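Local coordinates for mandelate racemase / muconate lactonizing enzyme family protein (Agrobacterium tumefaciens, PDB 4DXK), which belongs to the mandelate racemase subgroup of the enolase superfamily and probably acts as a metal-dependent lyase or racemase, at residues E42-V45 / H46-A50; E181-R184 / G185-S189; V324-C327 / A328-L332. All blocks are in the same frame, centred on the assembly; numbering follows the deposited sequence.

Interaction 1. Residues E42-V45 / H46-A50; sequences ETYV and HEYIA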
loop_
_atom_site.group_PDB
_atom_site.type_symbol
_atom_site.label_atom_id
_atom_site.label_comp_id
_atom_site.label_asym_id
_atom_site.label_seq_id
_atom_site.Cartn_x
_atom_site.Cartn_y
_atom_site.Cartn_z
ATOM N N GLU A 42 11.293 -10.379 -41.858
ATOM C CA GLU A 42 11.563 -11.448 -42.812
ATOM C C GLU A 42 12.903 -12.123 -42.528
ATOM O O GLU A 42 13.003 -13.356 -42.529
ATOM C CB GLU A 42 11.531 -10.930 -44.245
ATOM C CG GLU A 42 11.978 -11.961 -45.277
ATOM C CD GLU A 42 11.765 -11.468 -46.677
ATOM O OE1 GLU A 42 12.313 -10.398 -47.023
ATOM O OE2 GLU A 42 11.037 -12.148 -47.427
ATOM N N THR A 43 13.940 -11.324 -42.293
ATOM C CA THR A 43 15.246 -11.900 -41.991
ATOM C C THR A 43 15.150 -12.793 -40.756
ATOM O O THR A 43 15.711 -13.890 -40.714
ATOM C CB THR A 43 16.299 -10.807 -41.771
ATOM O OG1 THR A 43 16.432 -10.038 -42.970
ATOM C CG2 THR A 43 17.649 -11.416 -41.426
ATOM N N TYR A 44 14.432 -12.316 -39.746
ATOM C CA TYR A 44 14.242 -13.066 -38.509
ATOM C C TYR A 44 13.506 -14.391 -38.734
ATOM O O TYR A 44 13.869 -15.420 -38.154
ATOM C CB TYR A 44 13.489 -12.209 -37.487
ATOM C CG TYR A 44 12.992 -12.988 -36.287
ATOM C CD1 TYR A 44 13.836 -13.280 -35.221
ATOM C CD2 TYR A 44 11.689 -13.455 -36.234
ATOM C CE1 TYR A 44 13.388 -14.001 -34.137
ATOM C CE2 TYR A 44 11.228 -14.185 -35.145
ATOM C CZ TYR A 44 12.088 -14.451 -34.098
ATOM O OH TYR A 44 11.657 -15.154 -32.997
ATOM N N VAL A 45 12.466 -14.369 -39.558
ATOM C CA VAL A 45 11.719 -15.591 -39.833
ATOM C C VAL A 45 12.646 -16.686 -40.355
ATOM O O VAL A 45 12.571 -17.830 -39.905
ATOM C CB VAL A 45 10.566 -15.322 -40.816
ATOM C CG1 VAL A 45 9.942 -16.615 -41.292
ATOM C CG2 VAL A 45 9.512 -14.439 -40.160
ATOM N N HIS A 46 13.544 -16.324 -41.265
ATOM C CA HIS A 46 14.464 -17.306 -41.825
ATOM C C HIS A 46 15.677 -17.591 -40.940
ATOM O O HIS A 46 16.149 -18.722 -40.903
ATOM C CB HIS A 46 14.875 -16.900 -43.239
ATOM C CG HIS A 46 13.713 -16.818 -44.171
ATOM N ND1 HIS A 46 13.110 -17.938 -44.702
ATOM C CD2 HIS A 46 13.002 -15.756 -44.618
ATOM C CE1 HIS A 46 12.089 -17.567 -45.455
ATOM N NE2 HIS A 46 12.001 -16.250 -45.417
ATOM N N GLU A 47 16.165 -16.587 -40.213
ATOM C CA GLU A 47 17.348 -16.759 -39.364
ATOM C C GLU A 47 17.029 -17.566 -38.104
ATOM O O GLU A 47 17.826 -18.411 -37.681
ATOM C CB GLU A 47 17.952 -15.395 -38.971
ATOM C CG GLU A 47 19.246 -15.486 -38.125
ATOM C CD GLU A 47 19.855 -14.126 -37.741
ATOM O OE1 GLU A 47 19.090 -13.180 -37.466
ATOM O OE2 GLU A 47 21.101 -14.005 -37.694
ATOM N N TYR A 48 15.867 -17.306 -37.513
ATOM C CA TYR A 48 15.532 -17.801 -36.176
ATOM C C TYR A 48 14.382 -18.811 -36.162
ATOM O O TYR A 48 14.501 -19.885 -35.568
ATOM C CB TYR A 48 15.188 -16.621 -35.257
ATOM C CG TYR A 48 15.127 -16.996 -33.794
ATOM C CD1 TYR A 48 13.950 -17.451 -33.204
ATOM C CD2 TYR A 48 16.263 -16.905 -33.002
ATOM C CE1 TYR A 48 13.909 -17.802 -31.868
ATOM C CE2 TYR A 48 16.235 -17.250 -31.666
ATOM C CZ TYR A 48 15.057 -17.693 -31.105
ATOM O OH TYR A 48 15.054 -18.036 -29.771
ATOM N N ILE A 49 13.265 -18.475 -36.800
ATOM C CA ILE A 49 12.107 -19.363 -36.747
ATOM C C ILE A 49 12.345 -20.643 -37.554
ATOM O O ILE A 49 12.139 -21.748 -37.041
ATOM C CB ILE A 49 10.795 -18.682 -37.200
ATOM C CG1 ILE A 49 10.497 -17.459 -36.330
ATOM C CG2 ILE A 49 9.639 -19.671 -37.133
ATOM C CD1 ILE A 49 9.159 -16.807 -36.622
ATOM N N ALA A 50 12.788 -20.499 -38.798
ATOM C CA ALA A 50 12.949 -21.652 -39.685
ATOM C C ALA A 50 13.745 -22.829 -39.093
ATOM O O ALA A 50 13.247 -23.954 -39.099
ATOM C CB ALA A 50 13.520 -21.218 -41.025
#
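Helix 38-53 of the N-terminal capping domain widens by one residue where Tyr44 meets Tyr48 and Ile49. The helical ladder starts in alpha register, Glu47 N donating to Thr43 O at 2.8 Å and Tyr48 N to Tyr44 O at the same distance. Tyr44 O also takes a weak bond from Ile49 N, and Ala50 N then bonds to Val45 O at 2.9 Å, an i+5 step that marks the pi-type turn.

Tyr44 and Tyr48 run side by side in the same direction, their ring planes only 13° apart but slid so far that the rings barely overlap. Contact is made by CE1 of Tyr44 against CB of Tyr48 at 3.4 Å and by OH of Tyr44 near CD1 of Tyr48 at 3.3 Å. That hydroxyl also hydrogen-bonds to Asn84 on helix 79-99, which suits tyrosine here. In both tyrosines CG lies anti to the backbone N (chi1 168° and -167°), which lets the two rings run alongside each other. Ile49 crosses Tyr44 at about a right angle, its CG1 3.6 Å from CE2, an apolar filler between this ring and strand 3-11.

Two residues earlier, CG of Glu42 meets the edge of the His46 imidazole in its plane, 4.0 Å from CD2. Their polar ends converge on Thr8, while Arg10 pairs with Glu42 and Ser395 with His46, tying the helix to its sheet. Glu47 bonds to Thr40 of a second subunit. This is a pi-bulge within an alpha-helix, here packed on the antiparallel sheet of the enolase-type N-terminal domain.

Interaction 2. Residues E181-R184 / G185-S189; sequences EKTR and GQYIS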
loop_
_atom_site.group_PDB
_atom_site.type_symbol
_atom_site.label_atom_id
_atom_site.label_comp_id
_atom_site.label_asym_id
_atom_site.label_seq_id
_atom_site.Cartn_x
_atom_site.Cartn_y
_atom_site.Cartn_z
ATOM N N GLU A 181 4.236 16.599 -32.286
ATOM C CA GLU A 181 5.466 16.615 -33.066
ATOM C C GLU A 181 6.254 17.906 -32.849
ATOM O O GLU A 181 7.487 17.892 -32.820
ATOM C CB GLU A 181 5.155 16.398 -34.549
ATOM C CG GLU A 181 4.760 14.964 -34.868
ATOM C CD GLU A 181 3.818 14.841 -36.057
ATOM O OE1 GLU A 181 3.542 15.863 -36.717
ATOM O OE2 GLU A 181 3.349 13.713 -36.323
ATOM N N LYS A 182 5.547 19.023 -32.702
ATOM C CA LYS A 182 6.193 20.324 -32.518
ATOM C C LYS A 182 7.113 20.388 -31.301
ATOM O O LYS A 182 8.153 21.046 -31.331
ATOM C CB LYS A 182 5.149 21.434 -32.401
ATOM C CG LYS A 182 4.401 21.749 -33.678
ATOM C CD LYS A 182 3.261 22.724 -33.422
ATOM C CE LYS A 182 3.709 23.900 -32.571
ATOM N NZ LYS A 182 2.810 25.082 -32.729
ATOM N N THR A 183 6.721 19.718 -30.223
ATOM C CA THR A 183 7.453 19.822 -28.962
ATOM C C THR A 183 7.959 18.472 -28.449
ATOM O O THR A 183 8.359 18.355 -27.286
ATOM C CB THR A 183 6.555 20.429 -27.866
ATOM O OG1 THR A 183 5.461 19.534 -27.616
ATOM C CG2 THR A 183 6.016 21.807 -28.290
ATOM N N ARG A 184 7.933 17.459 -29.311
ATOM C CA ARG A 184 8.242 16.084 -28.914
ATOM C C ARG A 184 7.391 15.666 -27.706
ATOM O O ARG A 184 7.862 14.935 -26.825
ATOM C CB ARG A 184 9.746 15.890 -28.630
ATOM C CG ARG A 184 10.708 16.388 -29.724
ATOM C CD ARG A 184 10.533 15.696 -31.076
ATOM N NE ARG A 184 10.892 14.273 -31.075
ATOM C CZ ARG A 184 12.115 13.789 -31.298
ATOM N NH1 ARG A 184 12.317 12.476 -31.286
ATOM N NH2 ARG A 184 13.141 14.604 -31.528
ATOM N N GLY A 185 6.142 16.138 -27.660
ATOM C CA GLY A 185 5.228 15.760 -26.602
ATOM C C GLY A 185 5.501 16.321 -25.218
ATOM O O GLY A 185 4.896 15.862 -24.251
ATOM N N GLN A 186 6.366 17.328 -25.105
ATOM C CA GLN A 186 6.676 17.877 -23.785
ATOM C C GLN A 186 5.687 18.947 -23.349
ATOM O O GLN A 186 5.550 19.227 -22.154
ATOM C CB GLN A 186 8.094 18.453 -23.734
ATOM C CG GLN A 186 9.211 17.399 -23.777
ATOM C CD GLN A 186 9.399 16.583 -22.466
ATOM O OE1 GLN A 186 8.930 16.961 -21.376
ATOM N NE2 GLN A 186 10.102 15.461 -22.582
ATOM N N TYR A 187 4.999 19.552 -24.318
ATOM C CA TYR A 187 4.267 20.796 -24.085
ATOM C C TYR A 187 3.206 21.017 -25.154
ATOM O O TYR A 187 3.418 20.694 -26.323
ATOM C CB TYR A 187 5.252 21.979 -24.100
ATOM C CG TYR A 187 4.592 23.342 -24.091
ATOM C CD1 TYR A 187 4.040 23.862 -22.927
ATOM C CD2 TYR A 187 4.528 24.105 -25.246
ATOM C CE1 TYR A 187 3.423 25.098 -22.916
ATOM C CE2 TYR A 187 3.916 25.344 -25.249
ATOM C CZ TYR A 187 3.369 25.842 -24.081
ATOM O OH TYR A 187 2.768 27.079 -24.086
ATOM N N ILE A 188 2.064 21.571 -24.756
ATOM C CA ILE A 188 1.081 22.057 -25.717
ATOM C C ILE A 188 0.596 23.426 -25.262
ATOM O O ILE A 188 0.212 23.610 -24.107
ATOM C CB ILE A 188 -0.091 21.051 -25.935
ATOM C CG1 ILE A 188 -0.971 21.491 -27.103
ATOM C CG2 ILE A 188 -0.913 20.854 -24.668
ATOM C CD1 ILE A 188 -1.990 20.443 -27.512
ATOM N N SER A 189 0.664 24.400 -26.161
ATOM C CA SER A 189 0.182 25.732 -25.834
ATOM C C SER A 189 -1.330 25.675 -25.778
ATOM O O SER A 189 -1.952 24.838 -26.434
ATOM C CB SER A 189 0.615 26.745 -26.893
ATOM O OG SER A 189 -0.124 26.577 -28.094
HETATM O O HOH W 1 10.265 14.508 -25.387
#
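Thr183 and Gln186 bracket a type I' beta turn at the end of helix 177-183, where the backbone turns out of the helix into the loop that leads to the next one. Arg184 is the first residue to leave helical angles and adopts positive phi (53°), with two bonds back into the last turn in a Schellman motif. Gly185 follows with phi 71°, a positive value that favours glycine. The turn is closed by Gln186 N donating to Thr183 O at 3.1 Å, the donor standing well above the carbonyl plane.

Thr183 carries the side-chain contact. Its OG1, lying between its own backbone N and carbonyl carbon (chi1 64°), is directed at the outgoing chain and donates to Tyr187 O at 2.7 Å, in the carbonyl plane and on a lone pair. The hydroxyl of this small branched residue thus serves the loop backbone, while the methyl CG2 rests at the edge of the Tyr187 ring, 4.1 Å from CD2. Gln186, its chain bent at chi2, shares a water with the turn: the water donates to Arg184 O at 2.8 Å and accepts from Gln186 NE2 at 3.0 Å.

The long polar ends reach beyond the turn, Arg184 to Asp67 of a second subunit and Tyr187 to Asp212 of a third. Within the chain, Gly185 bonds through its backbone to Gln222, just ahead of helix 223-232, and Ser189 N-caps helix 190-207, so this turn joins helix 177-183 to helix 190-207 at the surface of the barrel domain.

Interaction 3. Residues V324-C327 / A328-L332; sequences VVLC and ASTHL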
loop_
_atom_site.group_PDB
_atom_site.type_symbol
_atom_site.label_atom_id
_atom_site.label_comp_id
_atom_site.label_asym_id
_atom_site.label_seq_id
_atom_site.Cartn_x
_atom_site.Cartn_y
_atom_site.Cartn_z
ATOM N N VAL A 324 -5.075 -9.864 -43.519
ATOM C CA VAL A 324 -5.041 -11.080 -42.703
ATOM C C VAL A 324 -5.208 -10.732 -41.221
ATOM O O VAL A 324 -5.952 -11.397 -40.501
ATOM C CB VAL A 324 -3.764 -11.912 -42.950
ATOM C CG1 VAL A 324 -3.677 -13.077 -41.983
ATOM C CG2 VAL A 324 -3.714 -12.390 -44.388
ATOM N N VAL A 325 -4.533 -9.682 -40.767
ATOM C CA VAL A 325 -4.719 -9.230 -39.390
ATOM C C VAL A 325 -6.163 -8.799 -39.149
ATOM O O VAL A 325 -6.737 -9.141 -38.121
ATOM C CB VAL A 325 -3.704 -8.136 -38.978
ATOM C CG1 VAL A 325 -4.102 -7.460 -37.661
ATOM C CG2 VAL A 325 -2.337 -8.755 -38.841
ATOM N N LEU A 326 -6.767 -8.074 -40.083
ATOM C CA LEU A 326 -8.173 -7.727 -39.921
ATOM C C LEU A 326 -9.031 -8.987 -39.782
ATOM O O LEU A 326 -9.888 -9.083 -38.895
ATOM C CB LEU A 326 -8.661 -6.858 -41.079
ATOM C CG LEU A 326 -10.167 -6.576 -41.080
ATOM C CD1 LEU A 326 -10.602 -5.776 -39.851
ATOM C CD2 LEU A 326 -10.589 -5.852 -42.351
ATOM N N CYS A 327 -8.787 -9.968 -40.642
ATOM C CA CYS A 327 -9.587 -11.176 -40.626
ATOM C C CYS A 327 -9.397 -11.992 -39.342
ATOM O O CYS A 327 -10.367 -12.370 -38.679
ATOM C CB CYS A 327 -9.277 -12.023 -41.857
ATOM S SG CYS A 327 -10.234 -13.523 -41.901
ATOM N N ALA A 328 -8.152 -12.290 -38.992
ATOM C CA ALA A 328 -7.885 -13.066 -37.785
ATOM C C ALA A 328 -8.382 -12.337 -36.528
ATOM O O ALA A 328 -8.860 -12.963 -35.574
ATOM C CB ALA A 328 -6.412 -13.403 -37.695
ATOM N N SER A 329 -8.284 -11.010 -36.532
ATOM C CA SER A 329 -8.801 -10.237 -35.408
ATOM C C SER A 329 -10.314 -10.364 -35.312
ATOM O O SER A 329 -10.881 -10.399 -34.210
ATOM C CB SER A 329 -8.421 -8.767 -35.534
ATOM O OG SER A 329 -7.011 -8.612 -35.489
ATOM N N THR A 330 -10.979 -10.391 -36.464
ATOM C CA THR A 330 -12.422 -10.566 -36.475
ATOM C C THR A 330 -12.812 -11.934 -35.912
ATOM O O THR A 330 -13.763 -12.030 -35.141
ATOM C CB THR A 330 -13.009 -10.307 -37.873
ATOM O OG1 THR A 330 -12.643 -8.987 -38.301
ATOM C CG2 THR A 330 -14.523 -10.394 -37.846
ATOM N N HIS A 331 -12.064 -12.988 -36.253
ATOM C CA HIS A 331 -12.307 -14.299 -35.628
ATOM C C HIS A 331 -12.214 -14.201 -34.101
ATOM O O HIS A 331 -13.069 -14.707 -33.373
ATOM C CB HIS A 331 -11.313 -15.362 -36.115
ATOM C CG HIS A 331 -11.599 -15.885 -37.486
ATOM N ND1 HIS A 331 -12.460 -16.937 -37.720
ATOM C CD2 HIS A 331 -11.131 -15.501 -38.697
ATOM C CE1 HIS A 331 -12.511 -17.175 -39.019
ATOM N NE2 HIS A 331 -11.712 -16.319 -39.635
ATOM N N LEU A 332 -11.164 -13.560 -33.605
ATOM C CA LEU A 332 -11.018 -13.368 -32.163
ATOM C C LEU A 332 -12.180 -12.580 -31.564
ATOM O O LEU A 332 -12.714 -12.944 -30.511
ATOM C CB LEU A 332 -9.698 -12.675 -31.862
ATOM C CG LEU A 332 -9.445 -12.317 -30.393
ATOM C CD1 LEU A 332 -9.404 -13.550 -29.498
ATOM C CD2 LEU A 332 -8.160 -11.507 -30.264
#
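Ser329 and Thr330 fold their hydroxyls back onto carbonyls one turn earlier, Val325 and Leu326, so that each of these oxygens accepts two bonds. Ser329 OG reaches Val325 O at 2.7 Å while Ser329 N reaches the same oxygen from the opposite face of its plane. Leu326 O is held in the same two-sided way, by Thr330 OG1 at 2.8 Å and Thr330 N at 3.0 Å. In both side chains the hydroxyl sits beside the backbone N (chi1 -63° and -57°), which turns it down the helix. Serine and threonine suit these buried places because they can spend their polar group on their own helix.

Among the plain backbone bonds, Ala328 N donates to Val324 O at 2.8 Å with an N-H...O angle of 177°, and His331 N to Cys327 O.

The sulfur contact is softer: SG of Cys327 approaches the imidazole of His331 at its edge, 3.9 Å from CD2. Both ring nitrogens are bonded beyond this turn, ND1 to Ala104 and NE2 to Leu376, which fixes the rotation of the ring.

Helix 323-335 follows strand 315-317 of the barrel. Ser329 and Leu332 face Pro317 on that strand, Leu326 and Thr330 touch Ile368 on strand 367-369, and Glu33 of strand 30-35 receives the N-H groups of Val324 and Val325 at the start of the helix.

In the fold
Interactions 1 and 3 are buried helical turns, whereas interaction 2 lies at the surface. Each belongs to a different element: the N-terminal domain helix in interaction 1, a turn between two helices of the barrel domain in interaction 2, and a barrel-domain helix in interaction 3. None touches another; interactions 1 and 3 come nearest, about 13 Å between their closest atoms. Aromatic packing and a pi-bulge distinguish 42-50, residues 181-189 combine backbone reversal with a bridging solvent molecule, and doubled carbonyl acceptors mark 324-332. Burial does not decide subunit contact: buried 42-50 and surface 181-189 both meet other chains, whereas 324-332 meets none and has its Val325 side chain about 12 Å from a sodium ion.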